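Long-range contacts in glyoxalase III (glutathione-independent) (Candida albicans, PDB 4LRU), which converts methylglyoxal to D-lactate in a single glutathione-independent step, so detoxifying the methylglyoxal that the yeast's own metabolism generates: residues A[165-170]-A[197-202]; A[204-209]-A[221-226]. All blocks are in the same frame, centred on the assembly; numbering follows the deposited sequence. Where two conformers were deposited one is given.

Contact 1 of 2, residues A[165-170]-A[197-202]; sequences GFTDIG and ATYIEP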
ATOM      1  N   GLY A 165      -9.783   2.645   3.365  1.00 20.02           N
ATOM      2  CA  GLY A 165      -9.254   1.976   2.177  1.00 17.92           C
ATOM      3  C   GLY A 165     -10.308   2.043   1.091  1.00 18.02           C
ATOM      4  O   GLY A 165     -11.369   2.649   1.273  1.00 18.13           O
ATOM      5  N   PHE A 166     -10.045   1.376  -0.021  1.00 18.05           N
ATOM      6  CA  PHE A 166     -10.866   1.532  -1.215  1.00 19.08           C
ATOM      7  C   PHE A 166     -12.317   1.148  -0.934  1.00 18.85           C
ATOM      8  O   PHE A 166     -12.598   0.155  -0.268  1.00 19.12           O
ATOM      9  CB  PHE A 166     -10.293   0.726  -2.378  1.00 19.04           C
ATOM     10  CG  PHE A 166     -10.722   1.232  -3.732  1.00 18.47           C
ATOM     11  CD1 PHE A 166     -10.177   2.393  -4.257  1.00 19.39           C
ATOM     12  CD2 PHE A 166     -11.733   0.603  -4.435  1.00 20.27           C
ATOM     13  CE1 PHE A 166     -10.570   2.866  -5.478  1.00 20.85           C
ATOM     14  CE2 PHE A 166     -12.124   1.071  -5.671  1.00 20.43           C
ATOM     15  CZ  PHE A 166     -11.551   2.208  -6.190  1.00 21.77           C
ATOM     16  N   THR A 167     -13.238   1.967  -1.416  1.00 19.84           N
ATOM     17  CA  THR A 167     -14.647   1.831  -1.049  1.00 18.92           C
ATOM     18  C   THR A 167     -15.342   0.709  -1.819  1.00 19.49           C
ATOM     19  O   THR A 167     -14.990   0.409  -2.958  1.00 19.71           O
ATOM     20  CB  THR A 167     -15.450   3.135  -1.275  1.00 19.97           C
ATOM     21  OG1 THR A 167     -15.544   3.426  -2.676  1.00 20.57           O
ATOM     22  CG2 THR A 167     -14.819   4.314  -0.523  1.00 20.12           C
ATOM     23  N   ASP A 168     -16.359   0.120  -1.206  1.00 21.14           N
ATOM     24  CA  ASP A 168     -17.215  -0.833  -1.910  1.00 22.05           C
ATOM     25  C   ASP A 168     -17.809  -0.237  -3.184  1.00 22.52           C
ATOM     26  O   ASP A 168     -17.856  -0.899  -4.218  1.00 24.94           O
ATOM     27  CB  ASP A 168     -18.333  -1.317  -1.006  1.00 21.94           C
ATOM     28  CG  ASP A 168     -17.843  -2.193   0.147  1.00 24.06           C
ATOM     29  OD1 ASP A 168     -16.646  -2.532   0.206  1.00 22.42           O
ATOM     30  OD2 ASP A 168     -18.696  -2.538   0.993  1.00 26.67           O
ATOM     31  N   ILE A 169     -18.311   0.998  -3.127  1.00 20.92           N
ATOM     32  CA  ILE A 169     -18.947   1.551  -4.303  1.00 21.19           C
ATOM     33  C   ILE A 169     -17.916   1.717  -5.426  1.00 19.80           C
ATOM     34  O   ILE A 169     -18.231   1.549  -6.605  1.00 22.86           O
ATOM     35  CB  ILE A 169     -19.717   2.860  -4.003  1.00 21.38           C
ATOM     36  CG1 ILE A 169     -20.716   3.158  -5.127  1.00 22.33           C
ATOM     37  CG2 ILE A 169     -18.759   4.011  -3.736  1.00 22.60           C
ATOM     38  CD1 ILE A 169     -21.571   4.401  -4.917  1.00 22.82           C
ATOM     39  N   GLY A 170     -16.686   2.051  -5.054  1.00 20.26           N
ATOM     40  CA  GLY A 170     -15.594   2.165  -6.017  1.00 21.10           C
ATOM     41  C   GLY A 170     -15.420   0.882  -6.819  1.00 21.83           C
ATOM     42  O   GLY A 170     -15.151   0.920  -8.024  1.00 22.17           O
ATOM     43  N   ALA A 197     -11.673  -4.738  13.134  1.00 22.51           N
ATOM     44  CA  ALA A 197     -11.360  -3.317  13.015  1.00 21.76           C
ATOM     45  C   ALA A 197     -12.641  -2.557  12.698  1.00 22.48           C
ATOM     46  O   ALA A 197     -13.673  -3.159  12.398  1.00 25.25           O
ATOM     47  CB  ALA A 197     -10.332  -3.082  11.918  1.00 21.49           C
ATOM     48  N   THR A 198     -12.539  -1.232  12.712  1.00 24.11           N
ATOM     49  CA  THR A 198     -13.634  -0.365  12.297  1.00 24.56           C
ATOM     50  C   THR A 198     -13.226   0.290  10.986  1.00 23.90           C
ATOM     51  O   THR A 198     -12.214   0.991  10.925  1.00 24.09           O
ATOM     52  CB  THR A 198     -13.932   0.705  13.370  1.00 24.54           C
ATOM     53  OG1 THR A 198     -14.408   0.067  14.561  1.00 27.65           O
ATOM     54  CG2 THR A 198     -14.979   1.669  12.876  1.00 26.10           C
ATOM     55  N   TYR A 199     -14.011   0.058   9.935  1.00 23.45           N
ATOM     56  CA  TYR A 199     -13.780   0.720   8.669  1.00 22.60           C
ATOM     57  C   TYR A 199     -14.465   2.096   8.678  1.00 23.07           C
ATOM     58  O   TYR A 199     -15.657   2.215   8.967  1.00 24.68           O
ATOM     59  CB  TYR A 199     -14.314  -0.131   7.521  1.00 22.45           C
ATOM     60  CG  TYR A 199     -14.181   0.511   6.169  1.00 20.63           C
ATOM     61  CD1 TYR A 199     -12.992   0.452   5.463  1.00 18.95           C
ATOM     62  CD2 TYR A 199     -15.250   1.186   5.588  1.00 21.64           C
ATOM     63  CE1 TYR A 199     -12.856   1.043   4.214  1.00 18.96           C
ATOM     64  CE2 TYR A 199     -15.130   1.769   4.346  1.00 21.38           C
ATOM     65  CZ  TYR A 199     -13.934   1.692   3.661  1.00 19.69           C
ATOM     66  OH  TYR A 199     -13.824   2.286   2.427  1.00 22.92           O
ATOM     67  N   ILE A 200     -13.688   3.120   8.345  1.00 22.87           N
ATOM     68  CA  ILE A 200     -14.205   4.480   8.217  1.00 22.06           C
ATOM     69  C   ILE A 200     -14.359   4.819   6.735  1.00 21.43           C
ATOM     70  O   ILE A 200     -13.372   4.855   5.994  1.00 22.54           O
ATOM     71  CB  ILE A 200     -13.256   5.503   8.871  1.00 21.30           C
ATOM     72  CG1 ILE A 200     -12.918   5.113  10.312  1.00 24.92           C
ATOM     73  CG2 ILE A 200     -13.881   6.890   8.820  1.00 22.71           C
ATOM     74  CD1 ILE A 200     -14.105   5.062  11.229  1.00 24.69           C
ATOM     75  N   GLU A 201     -15.595   5.049   6.303  0.50 24.77           N
ATOM     76  CA  GLU A 201     -15.871   5.280   4.886  0.50 26.48           C
ATOM     77  C   GLU A 201     -15.761   6.777   4.567  0.50 24.85           C
ATOM     78  O   GLU A 201     -16.362   7.599   5.252  0.50 25.50           O
ATOM     79  CB  GLU A 201     -17.270   4.759   4.532  0.50 31.36           C
ATOM     80  CG  GLU A 201     -17.739   5.104   3.126  0.50 35.57           C
ATOM     81  CD  GLU A 201     -17.854   3.895   2.215  0.50 35.25           C
ATOM     82  OE1 GLU A 201     -18.017   2.767   2.724  0.50 36.24           O
ATOM     83  OE2 GLU A 201     -17.786   4.079   0.983  0.50 38.94           O
ATOM     84  N   PRO A 202     -14.990   7.135   3.528  1.00 23.39           N
ATOM     85  CA  PRO A 202     -14.974   8.528   3.089  1.00 22.95           C
ATOM     86  C   PRO A 202     -16.363   8.946   2.583  1.00 26.00           C
ATOM     87  O   PRO A 202     -17.205   8.098   2.263  1.00 25.55           O
ATOM     88  CB  PRO A 202     -13.978   8.519   1.938  1.00 22.21           C
ATOM     89  CG  PRO A 202     -14.110   7.139   1.376  1.00 22.71           C
ATOM     90  CD  PRO A 202     -14.273   6.267   2.584  1.00 21.46           C
TER
HETATM   91  O   HOH W   1     -16.784   0.747   1.449  1.00 22.78           O
HETATM   92  O   HOH W   2     -19.158   2.591  -0.637  1.00 22.88           O

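Contact 2 of 2, residues A[204-209]-A[221-226]; sequences GPWDNF and NPQSAV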
ATOM      1  N   GLY A 204     -17.091  10.273  -0.224  1.00 24.06           N
ATOM      2  CA  GLY A 204     -17.162   9.809  -1.601  1.00 23.98           C
ATOM      3  C   GLY A 204     -15.954   8.979  -1.967  1.00 22.12           C
ATOM      4  O   GLY A 204     -14.898   9.080  -1.331  1.00 23.24           O
ATOM      5  N   PRO A 205     -16.087   8.144  -3.008  1.00 21.38           N
ATOM      6  CA  PRO A 205     -15.079   7.129  -3.282  1.00 21.21           C
ATOM      7  C   PRO A 205     -13.738   7.679  -3.767  1.00 19.23           C
ATOM      8  O   PRO A 205     -12.744   6.962  -3.717  1.00 20.33           O
ATOM      9  CB  PRO A 205     -15.722   6.285  -4.393  1.00 22.30           C
ATOM     10  CG  PRO A 205     -16.727   7.193  -5.014  1.00 23.67           C
ATOM     11  CD  PRO A 205     -17.279   7.969  -3.853  1.00 23.24           C
ATOM     12  N   TRP A 206     -13.737   8.922  -4.256  1.00 20.38           N
ATOM     13  CA  TRP A 206     -12.552   9.529  -4.853  1.00 21.18           C
ATOM     14  C   TRP A 206     -11.955  10.633  -3.984  1.00 22.70           C
ATOM     15  O   TRP A 206     -11.069  11.380  -4.428  1.00 22.75           O
ATOM     16  CB  TRP A 206     -12.864  10.054  -6.252  1.00 21.92           C
ATOM     17  CG  TRP A 206     -13.627   9.068  -7.078  1.00 22.74           C
ATOM     18  CD1 TRP A 206     -14.847   9.252  -7.624  1.00 23.55           C
ATOM     19  CD2 TRP A 206     -13.236   7.720  -7.406  1.00 23.26           C
ATOM     20  NE1 TRP A 206     -15.255   8.117  -8.276  1.00 23.91           N
ATOM     21  CE2 TRP A 206     -14.276   7.169  -8.181  1.00 24.61           C
ATOM     22  CE3 TRP A 206     -12.106   6.938  -7.138  1.00 24.33           C
ATOM     23  CZ2 TRP A 206     -14.239   5.861  -8.671  1.00 25.33           C
ATOM     24  CZ3 TRP A 206     -12.064   5.638  -7.643  1.00 24.00           C
ATOM     25  CH2 TRP A 206     -13.131   5.116  -8.395  1.00 25.17           C
ATOM     26  N   ASP A 207     -12.442  10.734  -2.755  1.00 22.71           N
ATOM     27  CA  ASP A 207     -11.999  11.771  -1.822  1.00 22.58           C
ATOM     28  C   ASP A 207     -10.537  11.532  -1.446  1.00 20.96           C
ATOM     29  O   ASP A 207     -10.090  10.388  -1.332  1.00 21.20           O
ATOM     30  CB  ASP A 207     -12.844  11.738  -0.542  1.00 24.78           C
ATOM     31  CG  ASP A 207     -14.250  12.303  -0.729  1.00 28.04           C
ATOM     32  OD1 ASP A 207     -14.617  12.713  -1.852  1.00 30.19           O
ATOM     33  OD2 ASP A 207     -15.002  12.312   0.273  1.00 31.27           O
ATOM     34  N   ASN A 208      -9.831  12.630  -1.208  1.00 22.79           N
ATOM     35  CA  ASN A 208      -8.510  12.610  -0.584  1.00 21.59           C
ATOM     36  C   ASN A 208      -8.698  12.467   0.930  1.00 21.18           C
ATOM     37  O   ASN A 208      -9.070  13.426   1.610  1.00 22.90           O
ATOM     38  CB  ASN A 208      -7.802  13.912  -0.922  1.00 24.62           C
ATOM     39  CG  ASN A 208      -6.409  13.998  -0.340  1.00 25.38           C
ATOM     40  OD1 ASN A 208      -5.801  12.993   0.055  1.00 22.00           O
ATOM     41  ND2 ASN A 208      -5.898  15.219  -0.277  1.00 27.47           N
ATOM     42  N   PHE A 209      -8.568  11.240   1.428  1.00 20.15           N
ATOM     43  CA  PHE A 209      -8.977  10.933   2.794  1.00 20.24           C
ATOM     44  C   PHE A 209      -8.068   9.881   3.395  1.00 18.00           C
ATOM     45  O   PHE A 209      -7.768   8.876   2.754  1.00 18.93           O
ATOM     46  CB  PHE A 209     -10.427  10.442   2.822  1.00 20.11           C
ATOM     47  CG  PHE A 209     -10.954  10.154   4.206  1.00 21.40           C
ATOM     48  CD1 PHE A 209     -11.153  11.180   5.118  1.00 24.18           C
ATOM     49  CD2 PHE A 209     -11.239   8.853   4.592  1.00 21.48           C
ATOM     50  CE1 PHE A 209     -11.626  10.907   6.392  1.00 24.27           C
ATOM     51  CE2 PHE A 209     -11.727   8.581   5.854  1.00 23.10           C
ATOM     52  CZ  PHE A 209     -11.905   9.600   6.760  1.00 21.49           C
ATOM     53  N   ASN A 221      -7.421   5.609  -1.699  1.00 17.89           N
ATOM     54  CA  ASN A 221      -7.407   5.582  -3.164  1.00 18.16           C
ATOM     55  C   ASN A 221      -6.165   6.265  -3.732  1.00 20.16           C
ATOM     56  O   ASN A 221      -5.353   6.815  -2.991  1.00 18.43           O
ATOM     57  CB  ASN A 221      -8.677   6.256  -3.710  1.00 18.90           C
ATOM     58  CG  ASN A 221      -8.907   7.642  -3.117  1.00 18.83           C
ATOM     59  OD1 ASN A 221      -7.947   8.335  -2.771  1.00 18.67           O
ATOM     60  ND2 ASN A 221     -10.162   8.023  -2.936  1.00 19.26           N
ATOM     61  N   PRO A 222      -6.004   6.234  -5.062  1.00 19.05           N
ATOM     62  CA  PRO A 222      -4.828   6.896  -5.631  1.00 19.93           C
ATOM     63  C   PRO A 222      -4.769   8.378  -5.272  1.00 20.20           C
ATOM     64  O   PRO A 222      -3.682   8.928  -5.045  1.00 23.54           O
ATOM     65  CB  PRO A 222      -5.018   6.701  -7.137  1.00 21.06           C
ATOM     66  CG  PRO A 222      -5.825   5.440  -7.259  1.00 22.50           C
ATOM     67  CD  PRO A 222      -6.781   5.513  -6.087  1.00 21.22           C
ATOM     68  N   GLN A 223      -5.937   9.009  -5.185  1.00 20.60           N
ATOM     69  CA  GLN A 223      -6.038  10.420  -4.844  1.00 20.36           C
ATOM     70  C   GLN A 223      -5.511  10.724  -3.443  1.00 20.44           C
ATOM     71  O   GLN A 223      -5.177  11.860  -3.155  1.00 23.77           O
ATOM     72  CB  GLN A 223      -7.501  10.870  -4.945  1.00 23.19           C
ATOM     73  CG  GLN A 223      -8.044  10.826  -6.364  1.00 25.37           C
ATOM     74  CD  GLN A 223      -8.627   9.473  -6.766  1.00 23.36           C
ATOM     75  OE1 GLN A 223      -8.443   8.465  -6.095  1.00 21.31           O
ATOM     76  NE2 GLN A 223      -9.365   9.467  -7.871  1.00 26.79           N
ATOM     77  N   SER A 224      -5.444   9.706  -2.582  1.00 19.24           N
ATOM     78  CA  SER A 224      -5.049   9.882  -1.178  1.00 18.81           C
ATOM     79  C   SER A 224      -3.608   9.512  -0.879  1.00 18.20           C
ATOM     80  O   SER A 224      -3.184   9.577   0.272  1.00 18.79           O
ATOM     81  CB  SER A 224      -5.941   9.042  -0.261  1.00 18.89           C
ATOM     82  OG  SER A 224      -7.311   9.351  -0.465  1.00 18.67           O
ATOM     83  N   ALA A 225      -2.855   9.094  -1.891  1.00 17.96           N
ATOM     84  CA  ALA A 225      -1.541   8.527  -1.645  1.00 18.33           C
ATOM     85  C   ALA A 225      -0.558   9.536  -1.053  1.00 18.96           C
ATOM     86  O   ALA A 225       0.184   9.204  -0.121  1.00 19.16           O
ATOM     87  CB  ALA A 225      -0.981   7.899  -2.916  1.00 19.41           C
ATOM     88  N   VAL A 226      -0.529  10.758  -1.589  1.00 17.46           N
ATOM     89  CA  VAL A 226       0.326  11.791  -1.034  1.00 18.77           C
ATOM     90  C   VAL A 226      -0.021  12.006   0.440  1.00 19.20           C
ATOM     91  O   VAL A 226       0.858  11.986   1.307  1.00 20.12           O
ATOM     92  CB  VAL A 226       0.240  13.123  -1.810  1.00 18.59           C
ATOM     93  CG1 VAL A 226       0.936  14.224  -1.038  1.00 19.44           C
ATOM     94  CG2 VAL A 226       0.869  12.993  -3.182  1.00 18.44           C
TER

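Contact 1 of 2, residues A[165-170]-A[197-202]
The N-terminus of helix 168-173 meets the chain leaving the short strand 198-199 here, where Tyr199 and Glu201 reach across to residues 165-170. One direct hydrogen bond joins the segments: Tyr199 OH donates to Gly165 O at 2.7 Å, approaching from above the carbonyl plane, 39° out of it, while the oxygen lies in the plane of the phenol ring at its edge. The ring gets there because CG stands anti to the backbone N (chi1 177°), and CE1 then comes within 3.6 Å of Gly165 N.

The second link runs through water and rests on one of two deposited Glu201 conformers. In it, Asp168 N donates to a water 2.8 Å away that in turn donates to Glu201 OE1, and Ile169 N is joined to Glu201 OE2 through another, 2.6 Å from that oxygen. The carboxylate then faces the backbone amides of Asp168 and Ile169 at one water's remove, and the helix end would probably stabilise its negative charge.

Beside these polar links, the methyl CG2 of Thr167 packs tightly on Pro202, 3.5 Å from CG. The hydroxyl branch of the same threonine turns to the helix, and OG1 accepts from Gly170 N at 3.0 Å with an N-H...O angle of 147°. Thr167 is therefore the N-cap, and its side-chain bond is the classic threonine cap of a helix start, supplemented in this conformer by a water-bridged glutamate.

Contact 2 of 2, residues A[204-209]-A[221-226]
Hydrogen bonds involving the side chains of Asn221 and Ser224 hold the loop 204-209 against the turn leading into helix 225-236. The amide nitrogen of Asn221 grips two carbonyls: ND2 lies 2.9 Å from Pro205 O and also 2.9 Å from Asp207 O. Both N-H...O angles are 157°, and both acceptors lie within 10° of the amide plane, as expected when each hydrogen of the NH2 group serves one oxygen. The donor is tilted from each carbonyl plane.

Ser224 OG links the two sides. It accepts from Phe209 N at 3.0 Å with a nearly straight angle of 170°, and donates to Asn221 OD1 at 2.6 Å. This second bond fixes the rotation of the Asn221 amide, so that its nitrogen faces the loop.

Within the loop, Gly204 to Asp207 form a type I beta turn. Asp207 OD2 closes it from the side chain, accepting from Gly204 N at 3.0 Å from above the carboxylate plane. Also inside the loop, Pro205 CB sits over the centre of one face of the Trp206 ring, 4.1 Å from its plane.

Van der Waals packing across the contact brings Gln223 CG to 3.6 Å from Trp206 O. The whole is a beta turn held by an asparagine, with the chain after it held by a serine that pairs with that asparagine, beyond the C-terminal end of strand 216-219 in the central sheet of a DJ-1 superfamily fold.

How the contacts relate
Contact 1 closes before contact 2 opens along the chain, yet their centres are only 11 Å apart and their side chains pack directly. Thr167 OG1 sits 3.3 Å from Pro205 CB, and Phe166 CZ meets Trp206 CZ3 at 3.8 Å; Pro202 CB lies equally near Phe209 CD2. Both contacts border the inferred active-site residues Cys139, His140 and Glu171. The Phe166 side chain of contact 1 is about 4 Å from those of His140 and Glu171, whereas in contact 2 the Asn221 side chain is about 5 Å from that of Cys139. Segments 165-170 and 221-226 thus both border the site, and Trp206 of 204-209 stands further off, its side chain about 8 Å from that of Glu171.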